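Local coordinates for Ice-binding protein (PDB 3WP9), which binds to the surface of ice crystals, inhibiting their growth and their recrystallization into larger grains, at residues G142-A147 against I163-A168; I83-A88 against L184-I189; K150-T155 against A177-I182. All blocks are in the same frame, centred on the assembly; numbering follows the deposited sequence.

Contact 1 (G142-A147 against I163-A168)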
loop_
_atom_site.group_PDB
_atom_site.type_symbol
_atom_site.label_atom_id
_atom_site.label_comp_id
_atom_site.label_asym_id
_atom_site.label_seq_id
_atom_site.Cartn_x
_atom_site.Cartn_y
_atom_site.Cartn_z
ATOM N N GLY A 142 -3.433 11.860 -9.806
ATOM C CA GLY A 142 -4.843 11.569 -9.725
ATOM C C GLY A 142 -5.080 10.370 -8.767
ATOM O O GLY A 142 -4.369 10.152 -7.761
ATOM N N ASN A 143 -6.110 9.557 -9.103
ATOM C CA ASN A 143 -6.461 8.420 -8.267
ATOM C C ASN A 143 -5.911 7.191 -8.961
ATOM O O ASN A 143 -5.689 7.241 -10.175
ATOM C CB ASN A 143 -7.967 8.253 -8.264
ATOM C CG ASN A 143 -8.665 9.553 -7.809
ATOM O OD1 ASN A 143 -8.295 10.099 -6.780
ATOM N ND2 ASN A 143 -9.572 10.057 -8.614
ATOM N N LEU A 144 -5.694 6.190 -8.155
ATOM C CA LEU A 144 -5.242 4.840 -8.666
ATOM C C LEU A 144 -6.436 3.870 -8.525
ATOM O O LEU A 144 -6.890 3.638 -7.405
ATOM C CB LEU A 144 -4.039 4.389 -7.918
ATOM C CG LEU A 144 -3.641 2.930 -8.219
ATOM C CD1 LEU A 144 -3.338 2.807 -9.750
ATOM C CD2 LEU A 144 -2.464 2.552 -7.243
ATOM N N ASN A 145 -6.901 3.351 -9.667
ATOM C CA ASN A 145 -8.034 2.386 -9.710
ATOM C C ASN A 145 -7.553 1.051 -10.319
ATOM O O ASN A 145 -6.972 1.062 -11.385
ATOM C CB ASN A 145 -9.215 2.909 -10.515
ATOM C CG ASN A 145 -10.161 3.716 -9.659
ATOM O OD1 ASN A 145 -11.042 3.148 -8.892
ATOM N ND2 ASN A 145 -10.038 5.015 -9.763
ATOM N N GLN A 146 -7.805 -0.064 -9.623
ATOM C CA GLN A 146 -7.553 -1.401 -10.232
ATOM C C GLN A 146 -8.950 -2.044 -10.463
ATOM O O GLN A 146 -9.788 -2.130 -9.542
ATOM C CB GLN A 146 -6.724 -2.225 -9.293
ATOM C CG GLN A 146 -6.427 -3.615 -9.918
ATOM C CD GLN A 146 -5.550 -4.425 -9.051
ATOM O OE1 GLN A 146 -5.622 -4.389 -7.812
ATOM N NE2 GLN A 146 -4.651 -5.233 -9.712
ATOM N N ALA A 147 -9.163 -2.523 -11.672
ATOM C CA ALA A 147 -10.445 -3.149 -12.052
ATOM C C ALA A 147 -10.611 -4.536 -11.416
ATOM O O ALA A 147 -9.631 -5.199 -10.990
ATOM C CB ALA A 147 -10.619 -3.235 -13.545
ATOM N N ILE A 163 8.272 -1.729 -5.234
ATOM C CA ILE A 163 7.412 -1.013 -6.116
ATOM C C ILE A 163 6.630 -0.016 -5.208
ATOM O O ILE A 163 5.995 -0.459 -4.190
ATOM C CB ILE A 163 6.382 -1.981 -6.750
ATOM C CG1 ILE A 163 7.112 -3.015 -7.666
ATOM C CG2 ILE A 163 5.357 -1.179 -7.500
ATOM C CD1 ILE A 163 6.202 -4.080 -8.258
ATOM N N PHE A 164 6.765 1.272 -5.540
ATOM C CA PHE A 164 6.193 2.362 -4.663
ATOM C C PHE A 164 5.180 3.098 -5.428
ATOM O O PHE A 164 5.468 3.666 -6.474
ATOM C CB PHE A 164 7.310 3.283 -4.072
ATOM C CG PHE A 164 8.353 2.529 -3.279
ATOM C CD1 PHE A 164 8.238 2.272 -1.895
ATOM C CD2 PHE A 164 9.474 2.021 -3.964
ATOM C CE1 PHE A 164 9.212 1.536 -1.169
ATOM C CE2 PHE A 164 10.413 1.273 -3.264
ATOM C CZ PHE A 164 10.323 1.045 -1.885
ATOM N N TRP A 165 3.921 3.106 -4.902
ATOM C CA TRP A 165 2.804 3.787 -5.563
ATOM C C TRP A 165 2.511 5.008 -4.717
ATOM O O TRP A 165 2.052 4.897 -3.567
ATOM C CB TRP A 165 1.543 2.936 -5.598
ATOM C CG TRP A 165 1.723 1.536 -6.270
ATOM C CD1 TRP A 165 2.109 0.399 -5.680
ATOM C CD2 TRP A 165 1.387 1.248 -7.606
ATOM N NE1 TRP A 165 2.048 -0.642 -6.601
ATOM C CE2 TRP A 165 1.610 -0.134 -7.789
ATOM C CE3 TRP A 165 0.909 2.011 -8.674
ATOM C CZ2 TRP A 165 1.374 -0.748 -9.016
ATOM C CZ3 TRP A 165 0.659 1.430 -9.856
ATOM C CH2 TRP A 165 0.907 0.031 -10.031
ATOM N N GLN A 166 2.877 6.137 -5.277
ATOM C CA GLN A 166 2.615 7.444 -4.618
ATOM C C GLN A 166 1.370 8.037 -5.285
ATOM O O GLN A 166 1.383 8.402 -6.436
ATOM C CB GLN A 166 3.882 8.345 -4.782
ATOM C CG GLN A 166 3.638 9.794 -4.310
ATOM C CD GLN A 166 3.218 10.724 -5.433
ATOM O OE1 GLN A 166 3.878 10.782 -6.524
ATOM N NE2 GLN A 166 2.182 11.477 -5.191
ATOM N N VAL A 167 0.274 8.105 -4.511
ATOM C CA VAL A 167 -1.037 8.430 -5.089
ATOM C C VAL A 167 -1.550 9.652 -4.330
ATOM O O VAL A 167 -1.812 9.641 -3.129
ATOM C CB VAL A 167 -2.015 7.243 -4.913
ATOM C CG1 VAL A 167 -3.340 7.568 -5.578
ATOM C CG2 VAL A 167 -1.364 5.919 -5.507
ATOM N N ALA A 168 -1.670 10.718 -5.086
ATOM C CA ALA A 168 -2.136 11.984 -4.485
ATOM C C ALA A 168 -3.638 12.032 -4.254
ATOM O O ALA A 168 -4.088 12.833 -3.411
ATOM C CB ALA A 168 -1.633 13.155 -5.361
#
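The backbones of 142-147 and 163-168 come closest at one end, where the CA atoms of Gly142 and Ala168 stand 5.9 Å apart, and from there they spread, so that side chains have to fill the widening angle between the strands. No polar bond joins the two segments; the side chains meet through apolar groups, with a methyl also against backbone polar atoms. Val167 supplies the wedge. Its CG1, anti to the backbone N (chi1 -177°), lies 3.5 Å from Gly142 O and also meets Leu144 N, whereas the other methyl, CG2, touches Leu144 CB at 3.9 Å. Leu144 in turn reaches across, with CG anti to its backbone N (chi1 171°), and sets CD2 3.7 Å from Trp165 CE3, next to the ring junction at CD2 of the indole. The same leucine methyl also touches Val167 CG2. Leu144 crosses both Val167 and Trp165 at about a right angle, and one isobutyl group bridges two alternate residues of the facing strand. The indole N-H is bonded elsewhere: Trp165 NE1 donates to Glu180 O. Near the close end of the segments, Asn143 OD1 accepts from Tyr170 N. This is interior filling of a right-handed beta-helix, between faces that belong to different parallel sheets. Strand 144-146 pairs with 120-122 and 171-173, strand 163-167 lies between 136-140 and 182-185, Trp165 also touches Met138 and Ile122, and its ring meets that of Phe179, while Ala168 touches Tyr85 of helix 71-89.

Contact 2 (I83-A88 against L184-I189)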
loop_
_atom_site.group_PDB
_atom_site.type_symbol
_atom_site.label_atom_id
_atom_site.label_comp_id
_atom_site.label_asym_id
_atom_site.label_seq_id
_atom_site.Cartn_x
_atom_site.Cartn_y
_atom_site.Cartn_z
ATOM N N ILE A 83 7.086 11.345 5.349
ATOM C CA ILE A 83 8.395 11.493 4.764
ATOM C C ILE A 83 8.525 10.592 3.526
ATOM O O ILE A 83 8.989 11.049 2.488
ATOM C CB ILE A 83 9.524 11.173 5.830
ATOM C CG1 ILE A 83 9.490 12.261 6.929
ATOM C CG2 ILE A 83 10.888 10.996 5.147
ATOM C CD1 ILE A 83 10.096 11.857 8.261
ATOM N N ALA A 84 8.099 9.314 3.637
ATOM C CA ALA A 84 8.111 8.382 2.475
ATOM C C ALA A 84 7.318 8.858 1.294
ATOM O O ALA A 84 7.775 8.804 0.111
ATOM C CB ALA A 84 7.701 6.984 2.862
ATOM N N TYR A 85 6.118 9.349 1.589
ATOM C CA TYR A 85 5.266 9.832 0.551
ATOM C C TYR A 85 5.983 10.985 -0.172
ATOM O O TYR A 85 6.011 11.052 -1.387
ATOM C CB TYR A 85 3.906 10.304 1.186
ATOM C CG TYR A 85 3.001 10.928 0.137
ATOM C CD1 TYR A 85 1.995 10.198 -0.439
ATOM C CD2 TYR A 85 3.186 12.215 -0.320
ATOM C CE1 TYR A 85 1.189 10.725 -1.440
ATOM C CE2 TYR A 85 2.394 12.759 -1.320
ATOM C CZ TYR A 85 1.378 12.022 -1.869
ATOM O OH TYR A 85 0.610 12.550 -2.874
ATOM N N ASN A 86 6.585 11.942 0.576
ATOM C CA ASN A 86 7.156 13.079 -0.102
ATOM C C ASN A 86 8.462 12.719 -0.841
ATOM O O ASN A 86 8.749 13.260 -1.911
ATOM C CB ASN A 86 7.437 14.200 0.899
ATOM C CG ASN A 86 6.204 14.894 1.369
ATOM O OD1 ASN A 86 5.225 15.114 0.608
ATOM N ND2 ASN A 86 6.248 15.331 2.652
ATOM N N ASP A 87 9.194 11.765 -0.298
ATOM C CA ASP A 87 10.419 11.247 -0.919
ATOM C C ASP A 87 10.045 10.645 -2.299
ATOM O O ASP A 87 10.566 11.021 -3.359
ATOM C CB ASP A 87 11.044 10.184 -0.015
ATOM C CG ASP A 87 12.228 9.551 -0.623
ATOM O OD1 ASP A 87 12.816 10.214 -1.520
ATOM O OD2 ASP A 87 12.617 8.459 -0.190
ATOM N N ALA A 88 9.086 9.736 -2.298
ATOM C CA ALA A 88 8.630 9.173 -3.568
ATOM C C ALA A 88 8.123 10.215 -4.580
ATOM O O ALA A 88 8.420 10.147 -5.746
ATOM C CB ALA A 88 7.488 8.172 -3.255
ATOM N N LEU A 184 1.503 4.403 -0.877
ATOM C CA LEU A 184 1.641 5.717 -0.109
ATOM C C LEU A 184 0.546 6.611 -0.628
ATOM O O LEU A 184 0.656 7.304 -1.637
ATOM C CB LEU A 184 3.027 6.334 -0.326
ATOM C CG LEU A 184 4.066 5.439 0.356
ATOM C CD1 LEU A 184 5.369 5.699 -0.391
ATOM C CD2 LEU A 184 4.177 5.743 1.868
ATOM N N SER A 185 -0.634 6.503 -0.014
ATOM C CA SER A 185 -1.807 7.268 -0.500
ATOM C C SER A 185 -1.956 8.533 0.327
ATOM O O SER A 185 -1.871 8.465 1.550
ATOM C CB SER A 185 -3.117 6.454 -0.275
ATOM O OG SER A 185 -4.211 7.185 -0.797
ATOM N N LYS A 186 -2.233 9.611 -0.342
ATOM C CA LYS A 186 -2.456 10.887 0.366
ATOM C C LYS A 186 -3.797 10.872 1.069
ATOM O O LYS A 186 -4.032 11.648 2.034
ATOM C CB LYS A 186 -2.347 12.043 -0.625
ATOM C CG LYS A 186 -2.557 13.434 0.022
ATOM C CD LYS A 186 -1.282 14.241 0.169
ATOM C CE LYS A 186 -0.447 13.670 1.296
ATOM N NZ LYS A 186 0.520 14.607 2.000
ATOM N N THR A 187 -4.736 10.142 0.495
ATOM C CA THR A 187 -6.055 10.078 1.148
ATOM C C THR A 187 -6.358 8.618 1.503
ATOM O O THR A 187 -5.553 8.005 2.298
ATOM C CB THR A 187 -7.243 10.744 0.366
ATOM O OG1 THR A 187 -7.505 10.092 -0.855
ATOM C CG2 THR A 187 -6.956 12.255 0.015
ATOM N N LEU A 188 -7.452 8.082 0.949
ATOM C CA LEU A 188 -7.926 6.773 1.393
ATOM C C LEU A 188 -7.396 5.622 0.539
ATOM O O LEU A 188 -7.038 5.839 -0.601
ATOM C CB LEU A 188 -9.437 6.676 1.522
ATOM C CG LEU A 188 -10.354 6.601 0.370
ATOM C CD1 LEU A 188 -9.953 5.445 -0.529
ATOM C CD2 LEU A 188 -11.778 6.241 0.839
ATOM N N ILE A 189 -7.408 4.460 1.135
ATOM C CA ILE A 189 -7.135 3.246 0.344
ATOM C C ILE A 189 -8.313 2.333 0.565
ATOM O O ILE A 189 -8.583 1.976 1.721
ATOM C CB ILE A 189 -5.784 2.539 0.732
ATOM C CG1 ILE A 189 -4.591 3.479 0.521
ATOM C CG2 ILE A 189 -5.627 1.196 -0.051
ATOM C CD1 ILE A 189 -3.324 2.961 1.255
HETATM O O HOH W 1 2.491 15.740 0.743
#
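Tyr85 offers one face of its ring to the aliphatic end of Lys186, whose CE sits 4.1 Å from the ring centroid and only 15° off the normal. The ammonium follows as a cation-pi partner, NZ being 4.6 Å from that centroid. Two bends in the lysine chain, at chi2 (107°) and chi3 (-74°), fold it back over the ring, while CB stays 3.7 Å from Tyr85 OH. At the edge of the same ring, near its plane, Leu184 O approaches Tyr85 CD1 at 3.4 Å. Beside it the helix presents two small residues: Ala84 CB meets Leu184 CD2 at 3.9 Å, and Ala88 CB is 4.3 Å from Leu184 CD1, so the two leucine methyls divide between successive helical turns. A water accepts from Lys186 NZ and donates to Asn86 OD1, tying the lysine to the helix a second time. After the strand, Ser185 OG donates to Leu188 O, bonding across the bend that follows. The hydroxyl of Tyr85 bonds to Gln166 NE2, on the next strand of the sheet. Helix 71-89 thus packs along the flank of the beta-helix, as in other members of this family. Its buried part relies on alanine-leucine and ring contacts, while the charge of Lys186, at the partly exposed rim beside the ring face, the water and, weakly, Gln204 OE1, is probably spared the full cost of burial.

Contact 3 (K150-T155 against A177-I182)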
loop_
_atom_site.group_PDB
_atom_site.type_symbol
_atom_site.label_atom_id
_atom_site.label_comp_id
_atom_site.label_asym_id
_atom_site.label_seq_id
_atom_site.Cartn_x
_atom_site.Cartn_y
_atom_site.Cartn_z
ATOM N N LYS A 150 -8.530 -8.055 -11.830
ATOM C CA LYS A 150 -7.229 -7.800 -12.504
ATOM C C LYS A 150 -6.065 -7.922 -11.542
ATOM O O LYS A 150 -6.272 -7.935 -10.300
ATOM C CB LYS A 150 -7.202 -6.424 -13.236
ATOM C CG LYS A 150 -8.355 -6.303 -14.206
ATOM C CD LYS A 150 -8.404 -7.544 -15.164
ATOM C CE LYS A 150 -9.468 -7.442 -16.270
ATOM N NZ LYS A 150 -9.457 -8.717 -17.122
ATOM N N ARG A 151 -4.840 -7.956 -12.102
ATOM C CA ARG A 151 -3.691 -8.264 -11.317
ATOM C C ARG A 151 -2.441 -7.423 -11.595
ATOM O O ARG A 151 -2.243 -7.097 -12.768
ATOM C CB ARG A 151 -3.283 -9.767 -11.573
ATOM C CG ARG A 151 -4.348 -10.704 -11.100
ATOM C CD ARG A 151 -3.879 -12.179 -11.120
ATOM N NE ARG A 151 -4.979 -13.048 -10.807
ATOM C CZ ARG A 151 -4.902 -14.381 -10.911
ATOM N NH1 ARG A 151 -3.765 -14.921 -11.379
ATOM N NH2 ARG A 151 -5.939 -15.145 -10.566
ATOM N N VAL A 152 -1.703 -7.115 -10.551
ATOM C CA VAL A 152 -0.323 -6.644 -10.747
ATOM C C VAL A 152 0.523 -7.918 -10.685
ATOM O O VAL A 152 0.469 -8.630 -9.697
ATOM C CB VAL A 152 0.058 -5.649 -9.630
ATOM C CG1 VAL A 152 1.570 -5.380 -9.650
ATOM C CG2 VAL A 152 -0.778 -4.366 -9.776
ATOM N N THR A 153 1.289 -8.169 -11.754
ATOM C CA THR A 153 2.115 -9.368 -11.844
ATOM C C THR A 153 3.576 -9.039 -11.731
ATOM O O THR A 153 3.984 -8.036 -12.293
ATOM C CB THR A 153 1.774 -10.018 -13.175
ATOM O OG1 THR A 153 0.405 -10.466 -13.060
ATOM C CG2 THR A 153 2.701 -11.209 -13.565
ATOM N N LEU A 154 4.290 -9.858 -10.998
ATOM C CA LEU A 154 5.753 -9.703 -10.792
ATOM C C LEU A 154 6.540 -10.776 -11.581
ATOM O O LEU A 154 6.275 -11.992 -11.445
ATOM C CB LEU A 154 6.127 -9.817 -9.361
ATOM C CG LEU A 154 5.394 -8.835 -8.417
ATOM C CD1 LEU A 154 5.952 -9.008 -7.025
ATOM C CD2 LEU A 154 5.507 -7.403 -8.945
ATOM N N THR A 155 7.467 -10.310 -12.411
ATOM C CA THR A 155 8.398 -11.264 -13.076
ATOM C C THR A 155 9.866 -10.866 -13.010
ATOM O O THR A 155 10.217 -9.720 -12.691
ATOM C CB THR A 155 8.027 -11.435 -14.519
ATOM O OG1 THR A 155 8.188 -10.214 -15.258
ATOM C CG2 THR A 155 6.545 -11.963 -14.662
ATOM N N ALA A 177 -9.180 -9.155 -6.997
ATOM C CA ALA A 177 -8.007 -8.720 -7.710
ATOM C C ALA A 177 -6.808 -9.110 -6.904
ATOM O O ALA A 177 -6.915 -9.683 -5.799
ATOM C CB ALA A 177 -8.077 -7.156 -7.881
ATOM N N SER A 178 -5.628 -8.821 -7.433
ATOM C CA SER A 178 -4.371 -9.056 -6.716
ATOM C C SER A 178 -3.411 -7.893 -7.005
ATOM O O SER A 178 -3.253 -7.484 -8.200
ATOM C CB SER A 178 -3.753 -10.359 -7.254
ATOM O OG SER A 178 -2.657 -10.664 -6.421
ATOM N N PHE A 179 -2.946 -7.323 -5.902
ATOM C CA PHE A 179 -2.167 -6.104 -5.995
ATOM C C PHE A 179 -0.839 -6.290 -5.264
ATOM O O PHE A 179 -0.759 -6.963 -4.209
ATOM C CB PHE A 179 -3.004 -4.903 -5.443
ATOM C CG PHE A 179 -2.340 -3.553 -5.680
ATOM C CD1 PHE A 179 -2.607 -2.816 -6.825
ATOM C CD2 PHE A 179 -1.460 -3.058 -4.702
ATOM C CE1 PHE A 179 -2.000 -1.536 -7.004
ATOM C CE2 PHE A 179 -0.860 -1.821 -4.880
ATOM C CZ PHE A 179 -1.093 -1.096 -6.043
ATOM N N GLU A 180 0.178 -5.613 -5.806
ATOM C CA GLU A 180 1.533 -5.717 -5.238
ATOM C C GLU A 180 2.132 -4.326 -5.068
ATOM O O GLU A 180 2.062 -3.508 -5.998
ATOM C CB GLU A 180 2.456 -6.436 -6.291
ATOM C CG GLU A 180 1.960 -7.843 -6.738
ATOM C CD GLU A 180 2.257 -8.903 -5.714
ATOM O OE1 GLU A 180 3.196 -8.759 -4.875
ATOM O OE2 GLU A 180 1.536 -9.913 -5.726
ATOM N N GLY A 181 2.736 -4.105 -3.933
ATOM C CA GLY A 181 3.534 -2.927 -3.753
ATOM C C GLY A 181 3.194 -2.081 -2.542
ATOM O O GLY A 181 2.329 -2.417 -1.738
ATOM N N ILE A 182 3.980 -0.990 -2.385
ATOM C CA ILE A 182 3.836 -0.138 -1.239
ATOM C C ILE A 182 2.926 0.987 -1.674
ATOM O O ILE A 182 3.253 1.753 -2.533
ATOM C CB ILE A 182 5.248 0.388 -0.780
ATOM C CG1 ILE A 182 6.226 -0.829 -0.510
ATOM C CG2 ILE A 182 5.120 1.346 0.420
ATOM C CD1 ILE A 182 5.863 -1.768 0.581
HETATM O O HOH W 2 -0.421 -10.133 -7.655
#
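The Glu180 side chain runs past Val152 and Leu154. Its CB packs 3.6 Å from Val152 CG1, and CG passes 3.4 Å from Val152 O. A bend at chi2 (-78°) then turns the carboxylate along Leu154, whose CD1 meets CD and lies 3.5 Å from Glu180 OE1. The other oxygen, OE2, accepts from a water at 2.8 Å and from Asn198 ND2. That water also donates to Val152 O and accepts from Ser178 OG, so it closes a three-way link between the segments. With alanine in place of Glu180, CB could still touch Val152, but the water and Asn198 ND2 would probably be left without their carboxylate acceptor. The backbones join at a single bridge, Arg151 with Ser178: Ser178 N donates to Lys150 O at 3.1 Å, and Val152 N donates to Ser178 O at 2.8 Å. Arg151 CA adds a CA-H...O contact to the latter oxygen, which Gln146 NE2 also reaches. Further inward, Val152 CG2 rests 3.8 Å from Phe179 CD1. Beyond the bridge the strands separate, their axes diverging at 54°, consistent with the contact there being made by side chains and a water. Each strand is the last of its own parallel sheet in the beta-helix: 152-155 pairs with 126-129, and 178-180 with 196-198. The chain turns a corner at Gly181, and Phe179 packs on Leu144 and Gln146 of strand 144-146.

In the fold
Contacts 1 and 3 join successive coils of the beta-helix, contact 1 in the interior and contact 3 partly at the surface; contact 2 is buried and sets helix 71-89 against the sheet containing strands 163-167 and 182-185. Contacts 1 and 2 share that sheet through these neighbouring strands, joined by probable backbone hydrogen bonds such as Trp165 O with Leu184 N. Contact 3 adjoins the same strands, since Ile163 O and Ile182 N are probably bonded. The chemistry follows position: contact 1 has no hydrogen bond between its segments and rests on apolar side chains, contact 2 combines apolar packing with a cation over a ring, and contact 3, between sheet margins, adds backbone hydrogen bonds and a bound water.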